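PDB 5LY8: tail component, which probably binds host cell-surface carbohydrate for Lactobacillus phage J-1, this chain being the second carbohydrate-binding module of its evolved distal tail protein. Local coordinates for residues 18-21 and 25-28; 52-57 and 224-229. All coordinates share one frame; numbering follows the deposited sequence.

In the fold
Both contacts flank one magnesium site of this concanavalin-like β-sandwich, and both use the same antiparallel sheet, in which strand 11-20 is the outermost neighbour of strand 223-238. Contact 2, between 52-57 and 224-229, is buried and wholly aromatic where its segments touch. Contact 1, between 18-21 and 25-28, is partly buried: a leucine from the strand end meets a proline in an open loop. Neither has a hydrogen bond across its segments. The contacts are joined to each other by Y18 OH with S229 OG, H19 NE2 with D228 OD1, and the magnesium ion shared by D21 O and Q227 O; P26 also packs on Y56. M78 of strand 73-81 touches both.

Contact 1. Residues 18-21 and 25-28; sequences YHLD and TPTG. With MG (magnesium ion), chain C.
The pyrrolidine ring of P26 meets L20 at its CB corner, 3.8 Å from the methyl CD2, while its CD lies against the ring of Y56. Here the edge strand of a concanavalin-like β-sandwich ends and the chain doubles back, so that loop 25-28 passes beside strand 11-20. Two more flat groups stand on the strand. H19 turns one face of its imidazole to the backbone, with D21 N 4.1 Å above the plane and offset toward the rim; the ring of Y18 stacks on W209.

Between the segments the touching is apolar and small. L20 carries its CG anti to the carbonyl carbon (chi1 -57°), and beyond it CD1 runs on extended from CA (chi2 177°), leaving CD2 as the branch that reaches the loop. There the two side chains cross at about a right angle, and the same methyl comes within 4.2 Å of T27 O, a van der Waals approach. M78 of strand 73-81 touches both L20 and P26.

At the strand end the polar atoms take over. H19 NE2 is hydrogen-bonded to D228 OD1 on the neighbouring strand. D21 OD1 bonds to N23 N in an Asx turn that starts the bend. OD1 is thus engaged in the turn, while the metal is bound by the main-chain oxygen of the same residue. With G59 O, Q227 O and three waters completing the shell, D21 O binds the magnesium ion at 2.4 Å.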
# COMPACT_ATOMS: atom_id res chain seq x y z
N TYR A 18 12.33 -8.86 -3.20
CA TYR A 18 11.95 -8.71 -4.60
C TYR A 18 12.10 -7.25 -4.91
O TYR A 18 12.12 -6.42 -4.00
CB TYR A 18 10.49 -9.18 -4.87
CG TYR A 18 9.45 -8.18 -4.41
CD1 TYR A 18 8.98 -8.18 -3.10
CD2 TYR A 18 9.00 -7.17 -5.27
CE1 TYR A 18 8.10 -7.20 -2.65
CE2 TYR A 18 8.12 -6.19 -4.82
CZ TYR A 18 7.70 -6.19 -3.51
OH TYR A 18 6.86 -5.21 -3.04
N HIS A 19 12.15 -6.95 -6.20
CA HIS A 19 12.17 -5.59 -6.68
C HIS A 19 11.48 -5.55 -8.02
O HIS A 19 11.86 -6.27 -8.95
CB HIS A 19 13.62 -5.05 -6.78
CG HIS A 19 13.69 -3.70 -7.41
ND1 HIS A 19 14.73 -3.36 -8.24
CD2 HIS A 19 12.83 -2.65 -7.35
CE1 HIS A 19 14.50 -2.12 -8.64
NE2 HIS A 19 13.36 -1.65 -8.13
N LEU A 20 10.42 -4.75 -8.12
CA LEU A 20 9.74 -4.49 -9.39
C LEU A 20 10.10 -3.09 -9.85
O LEU A 20 9.83 -2.13 -9.14
CB LEU A 20 8.21 -4.60 -9.28
CG LEU A 20 7.69 -5.94 -8.76
CD1 LEU A 20 6.18 -5.93 -8.62
CD2 LEU A 20 8.11 -7.12 -9.64
N ASP A 21 10.73 -2.98 -11.01
CA ASP A 21 10.99 -1.66 -11.61
C ASP A 21 10.04 -1.37 -12.77
O ASP A 21 10.05 -0.26 -13.30
CB ASP A 21 12.44 -1.51 -12.08
CG ASP A 21 12.94 -2.53 -13.07
OD1 ASP A 21 12.11 -3.12 -13.82
OD2 ASP A 21 14.17 -2.78 -13.08
N THR A 25 7.23 -6.73 -17.80
CA THR A 25 6.14 -7.34 -17.06
C THR A 25 6.68 -8.04 -15.80
O THR A 25 7.61 -8.80 -15.86
CB THR A 25 5.37 -8.37 -17.91
OG1 THR A 25 4.77 -7.72 -19.03
CG2 THR A 25 4.27 -9.00 -17.15
N PRO A 26 6.11 -7.67 -14.65
CA PRO A 26 6.56 -8.29 -13.40
C PRO A 26 6.45 -9.81 -13.41
O PRO A 26 5.51 -10.37 -13.98
CB PRO A 26 5.59 -7.73 -12.38
CG PRO A 26 5.20 -6.40 -12.94
CD PRO A 26 5.08 -6.65 -14.41
N THR A 27 7.42 -10.46 -12.77
CA THR A 27 7.42 -11.90 -12.57
C THR A 27 7.41 -12.14 -11.06
O THR A 27 7.67 -11.24 -10.27
CB THR A 27 8.65 -12.56 -13.23
OG1 THR A 27 9.83 -12.07 -12.60
CG2 THR A 27 8.71 -12.33 -14.74
N GLY A 28 7.08 -13.37 -10.68
CA GLY A 28 7.03 -13.79 -9.28
C GLY A 28 5.92 -13.10 -8.52
O GLY A 28 6.06 -12.86 -7.31
MG MG C . 10.30 1.98 -12.60
O HOH W 1 12.17 1.84 -14.24
O HOH W 2 10.97 4.30 -12.92
O HOH W 3 12.06 1.89 -10.94

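Contact 2. Residues 52-57 and 224-229; sequences GPFGYA and INWQDS. With MG (magnesium ion), chain C.
Aromatic contact comes first, because it is all that touches across these segments. F54 brings the CE1 and CZ side of its ring to the six-membered ring of W226, with CE1 4.0 Å from CE3 and CZ 4.1 Å from CZ3. The planes are inclined at 49° and the centroids lie 5.8 Å apart, an arrangement neither stacked nor T-shaped. CB of W226 already points toward 52-57, and CG anti to the backbone N (chi1 180°) carries the indole on, with its six-membered ring against F54. The indole also meets F22, F114 and F213, an aromatic cluster in the interior of the concanavalin-like sandwich, and M78 touches both F54 and W226.

Hydrogen bonds form the second group. None crosses to 52-57; the side-chain bonds stay on strand 224-229 or run to its neighbours. Two residues apart on the strand, Q227 NE2 donates to N225 OD1 at 2.8 Å; the bond is nearly straight (167°), and the acceptor lies in the Q227 amide plane. W226 NE1 is held by N98 OD1 of the adjacent strand, which S229 OG also engages.

Metal binding is the third. Q227 O coordinates magnesium at 2.3 Å, alongside D21 O and G59 O, the latter from the turn of the hairpin that strand 54-57 opens. D228 acts from the second shell: its OD1 accepts a hydrogen bond of 2.7 Å from water 3, a ligand of the ion.

Strand 224-229 thus sends one indole into the core and, at the next residues, offers the magnesium ion Q227 O and, through water 3, the carboxylate of D228, while N98 gives the buried indole N-H a polar partner amid the rings.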
# COMPACT_ATOMS: atom_id res chain seq x y z
N GLY A 52 -9.06 -6.44 -13.44
CA GLY A 52 -8.50 -5.59 -14.46
C GLY A 52 -6.98 -5.63 -14.54
O GLY A 52 -6.31 -6.20 -13.69
N PRO A 53 -6.43 -5.01 -15.58
CA PRO A 53 -4.99 -5.08 -15.83
C PRO A 53 -4.21 -3.87 -15.34
O PRO A 53 -4.77 -2.82 -15.01
CB PRO A 53 -4.94 -5.13 -17.36
CG PRO A 53 -6.03 -4.24 -17.76
CD PRO A 53 -7.14 -4.39 -16.73
N PHE A 54 -2.89 -4.00 -15.40
CA PHE A 54 -1.95 -2.90 -15.33
C PHE A 54 -1.35 -2.78 -16.71
O PHE A 54 -0.98 -3.81 -17.29
CB PHE A 54 -0.78 -3.20 -14.39
CG PHE A 54 -1.15 -3.28 -12.93
CD1 PHE A 54 -1.09 -2.15 -12.12
CD2 PHE A 54 -1.51 -4.50 -12.36
CE1 PHE A 54 -1.45 -2.24 -10.77
CE2 PHE A 54 -1.85 -4.58 -11.01
CZ PHE A 54 -1.81 -3.45 -10.22
N GLY A 55 -1.20 -1.57 -17.19
CA GLY A 55 -0.44 -1.34 -18.42
C GLY A 55 0.96 -0.87 -18.05
O GLY A 55 1.11 -0.12 -17.08
N TYR A 56 2.01 -1.32 -18.75
CA TYR A 56 3.37 -0.90 -18.42
C TYR A 56 3.97 -0.03 -19.50
O TYR A 56 3.94 -0.41 -20.67
CB TYR A 56 4.28 -2.11 -18.15
CG TYR A 56 3.68 -3.05 -17.15
CD1 TYR A 56 3.67 -2.74 -15.79
CD2 TYR A 56 3.09 -4.25 -17.55
CE1 TYR A 56 3.05 -3.58 -14.88
CE2 TYR A 56 2.44 -5.08 -16.65
CZ TYR A 56 2.43 -4.74 -15.30
OH TYR A 56 1.84 -5.57 -14.38
N ALA A 57 4.48 1.15 -19.14
CA ALA A 57 5.19 2.02 -20.08
C ALA A 57 6.23 2.81 -19.33
O ALA A 57 5.94 3.33 -18.25
CB ALA A 57 4.20 2.97 -20.73
N ILE A 224 -3.12 8.03 -11.20
CA ILE A 224 -2.28 7.21 -10.35
C ILE A 224 -1.37 6.34 -11.18
O ILE A 224 -1.81 5.70 -12.13
CB ILE A 224 -3.17 6.36 -9.38
CG1 ILE A 224 -2.36 5.46 -8.45
CG2 ILE A 224 -4.24 5.54 -10.12
CD1 ILE A 224 -1.43 6.18 -7.52
N ASN A 225 -0.08 6.30 -10.80
CA ASN A 225 0.82 5.35 -11.42
C ASN A 225 1.81 4.86 -10.38
O ASN A 225 1.99 5.50 -9.33
CB ASN A 225 1.43 5.88 -12.71
CG ASN A 225 2.41 6.99 -12.58
OD1 ASN A 225 3.41 6.86 -11.86
ND2 ASN A 225 2.13 8.11 -13.24
N TRP A 226 2.41 3.69 -10.62
CA TRP A 226 3.23 2.98 -9.64
C TRP A 226 4.55 2.70 -10.32
O TRP A 226 4.60 2.02 -11.35
CB TRP A 226 2.47 1.71 -9.30
CG TRP A 226 3.08 0.77 -8.30
CD1 TRP A 226 3.92 1.07 -7.27
CD2 TRP A 226 2.77 -0.63 -8.19
NE1 TRP A 226 4.16 -0.07 -6.52
CE2 TRP A 226 3.48 -1.12 -7.08
CE3 TRP A 226 2.00 -1.52 -8.96
CZ2 TRP A 226 3.43 -2.47 -6.71
CZ3 TRP A 226 1.93 -2.84 -8.58
CH2 TRP A 226 2.65 -3.31 -7.48
N GLN A 227 5.63 3.32 -9.81
CA GLN A 227 6.91 3.35 -10.52
C GLN A 227 7.96 2.38 -10.01
O GLN A 227 8.92 2.11 -10.73
CB GLN A 227 7.49 4.78 -10.55
CG GLN A 227 6.44 5.83 -10.95
CD GLN A 227 6.95 7.12 -11.53
OE1 GLN A 227 8.18 7.37 -11.61
NE2 GLN A 227 6.00 7.94 -12.00
N ASP A 228 7.79 1.84 -8.79
CA ASP A 228 8.80 0.97 -8.22
C ASP A 228 8.20 0.31 -7.01
O ASP A 228 7.36 0.90 -6.31
CB ASP A 228 10.04 1.80 -7.80
CG ASP A 228 11.29 0.96 -7.58
OD1 ASP A 228 11.91 0.55 -8.58
OD2 ASP A 228 11.59 0.64 -6.40
N SER A 229 8.63 -0.92 -6.72
CA SER A 229 8.19 -1.63 -5.53
C SER A 229 9.31 -2.53 -5.02
O SER A 229 9.92 -3.24 -5.82
CB SER A 229 6.99 -2.52 -5.87
OG SER A 229 6.40 -3.11 -4.71
MG MG C . 10.30 1.98 -12.60
O HOH W 3 12.06 1.89 -10.94
O HOH W 1 12.17 1.84 -14.24
O HOH W 2 10.97 4.30 -12.92